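Long-range contact in polycomb protein Scm (Drosophila melanogaster, PDB 5J8Y), which probably helps target Polycomb repressive complex 1 to Polycomb response elements by pairing its SAM domain with that of Sfmbt: residues P6-T10 against G39-L43. Sequence-based numbering, arbitrary orientation.
Sequences PIDWT and GKALL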
loop_
_atom_site.group_PDB
_atom_site.type_symbol
_atom_site.label_atom_id
_atom_site.label_comp_id
_atom_site.label_asym_id
_atom_site.label_seq_id
_atom_site.Cartn_x
_atom_site.Cartn_y
_atom_site.Cartn_z
ATOM N N PRO A 6 -3.585 14.490 -4.345
ATOM C CA PRO A 6 -3.942 13.072 -4.447
ATOM C C PRO A 6 -3.491 12.257 -3.240
ATOM O O PRO A 6 -4.175 11.312 -2.858
ATOM C CB PRO A 6 -3.214 12.623 -5.714
ATOM C CG PRO A 6 -3.173 13.840 -6.556
ATOM C CD PRO A 6 -3.024 15.001 -5.609
ATOM N N ILE A 7 -2.365 12.631 -2.643
ATOM C CA ILE A 7 -1.818 11.880 -1.520
ATOM C C ILE A 7 -2.658 12.078 -0.258
ATOM O O ILE A 7 -2.589 11.276 0.668
ATOM C CB ILE A 7 -0.348 12.281 -1.242
ATOM C CG1 ILE A 7 0.349 11.211 -0.398
ATOM C CG2 ILE A 7 -0.264 13.651 -0.570
ATOM C CD1 ILE A 7 1.866 11.290 -0.446
ATOM N N ASP A 8 -3.459 13.140 -0.230
ATOM C CA ASP A 8 -4.306 13.437 0.924
ATOM C C ASP A 8 -5.715 12.863 0.772
ATOM O O ASP A 8 -6.578 13.098 1.618
ATOM C CB ASP A 8 -4.390 14.951 1.145
ATOM C CG ASP A 8 -3.076 15.551 1.606
ATOM O OD1 ASP A 8 -2.314 14.858 2.312
ATOM O OD2 ASP A 8 -2.805 16.721 1.266
ATOM N N TRP A 9 -5.945 12.108 -0.298
ATOM C CA TRP A 9 -7.274 11.567 -0.577
ATOM C C TRP A 9 -7.667 10.460 0.387
ATOM O O TRP A 9 -6.846 9.622 0.753
ATOM C CB TRP A 9 -7.349 11.020 -2.003
ATOM C CG TRP A 9 -7.424 12.056 -3.071
ATOM C CD1 TRP A 9 -7.582 13.399 -2.908
ATOM C CD2 TRP A 9 -7.343 11.827 -4.479
ATOM N NE1 TRP A 9 -7.601 14.025 -4.131
ATOM C CE2 TRP A 9 -7.459 13.080 -5.114
ATOM C CE3 TRP A 9 -7.181 10.686 -5.268
ATOM C CZ2 TRP A 9 -7.415 13.223 -6.499
ATOM C CZ3 TRP A 9 -7.142 10.827 -6.644
ATOM C CH2 TRP A 9 -7.258 12.086 -7.245
ATOM N N THR A 10 -8.934 10.463 0.785
ATOM C CA THR A 10 -9.506 9.353 1.533
ATOM C C THR A 10 -9.838 8.233 0.555
ATOM O O THR A 10 -9.759 8.423 -0.657
ATOM C CB THR A 10 -10.780 9.765 2.295
ATOM O OG1 THR A 10 -11.816 10.086 1.359
ATOM C CG2 THR A 10 -10.515 10.973 3.187
ATOM N N GLY A 39 -5.442 7.785 -0.801
ATOM C CA GLY A 39 -4.565 8.525 -1.690
ATOM C C GLY A 39 -3.127 8.042 -1.679
ATOM O O GLY A 39 -2.539 7.799 -2.733
ATOM N N LYS A 40 -2.559 7.916 -0.484
ATOM C CA LYS A 40 -1.190 7.440 -0.325
ATOM C C LYS A 40 -1.019 6.048 -0.920
ATOM O O LYS A 40 -0.046 5.779 -1.621
ATOM C CB LYS A 40 -0.796 7.435 1.156
ATOM C CG LYS A 40 -0.581 8.826 1.724
ATOM C CD LYS A 40 -0.713 8.873 3.243
ATOM C CE LYS A 40 0.548 8.402 3.949
ATOM N NZ LYS A 40 0.686 9.039 5.287
ATOM N N ALA A 41 -1.976 5.168 -0.643
ATOM C CA ALA A 41 -1.939 3.809 -1.169
ATOM C C ALA A 41 -2.025 3.804 -2.696
ATOM O O ALA A 41 -1.321 3.041 -3.362
ATOM C CB ALA A 41 -3.066 2.987 -0.576
ATOM N N LEU A 42 -2.888 4.658 -3.239
ATOM C CA LEU A 42 -3.096 4.730 -4.686
ATOM C C LEU A 42 -1.795 5.053 -5.413
ATOM O O LEU A 42 -1.436 4.389 -6.383
ATOM C CB LEU A 42 -4.155 5.782 -5.023
ATOM C CG LEU A 42 -4.505 5.945 -6.507
ATOM C CD1 LEU A 42 -5.268 4.738 -7.023
ATOM C CD2 LEU A 42 -5.298 7.218 -6.736
ATOM N N LEU A 43 -1.094 6.072 -4.931
ATOM C CA LEU A 43 0.157 6.510 -5.537
ATOM C C LEU A 43 1.262 5.460 -5.409
ATOM O O LEU A 43 2.236 5.482 -6.163
ATOM C CB LEU A 43 0.609 7.826 -4.904
ATOM C CG LEU A 43 -0.356 9.003 -5.080
ATOM C CD1 LEU A 43 0.088 10.199 -4.251
ATOM C CD2 LEU A 43 -0.471 9.385 -6.545
HETATM O O HOH W 1 -4.235 9.268 1.595
#
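Gly39 and Trp9 join the two backbones directly: Gly39 N donates to Trp9 O over 2.8 Å at 158°, reaching the oxygen from above the carbonyl plane. One water turns this single bond into a network. It donates to Ile7 O and Trp9 O and accepts from Lys40 N at 3.0 Å, so Trp9 O receives two donors; Gly39 N reaches residues 6-10 directly, and Lys40 N does so through the water. Gly39 CA closes on Pro6 O at 3.0 Å in a CA-H...O contact; with no side chain on Gly39, its CA can come this close to the oxygen. Pro6 O also accepts Trp9 N, which closes the 3-10 turn.

Apolar groups flank the polar network. Ile7 CG1, held anti to the backbone N (chi1 -162°), crosses the Lys40 chain and presses on Lys40 CG at a tight 3.3 Å, while Ile7 CB meets Leu43 CD1 at 3.7 Å, the two side chains nearly perpendicular. The Trp9 ring lies flat against its own segment, Pro6 CA 3.5 Å above its centre, and its CZ3 meets Leu42 CD2 obliquely at 4.1 Å.

Tyr17 and Val14 of helix 11-21 pack on Trp9, and Val68 and Val71 of helix 58-71 back Leu42 and Pro6. Asp38 OD1 takes Ala41 N, and Lys61 and Gly57 of the Sfmbt chain pack on Lys40 and Ala41. The contact thus fastens the N-terminal lead-in of the SAM helical bundle to the start of helix 39-44 through one backbone hydrogen bond, a bridging water and an apolar flank, the water linking Ile7 O and Lys40 N, which do not bond each other.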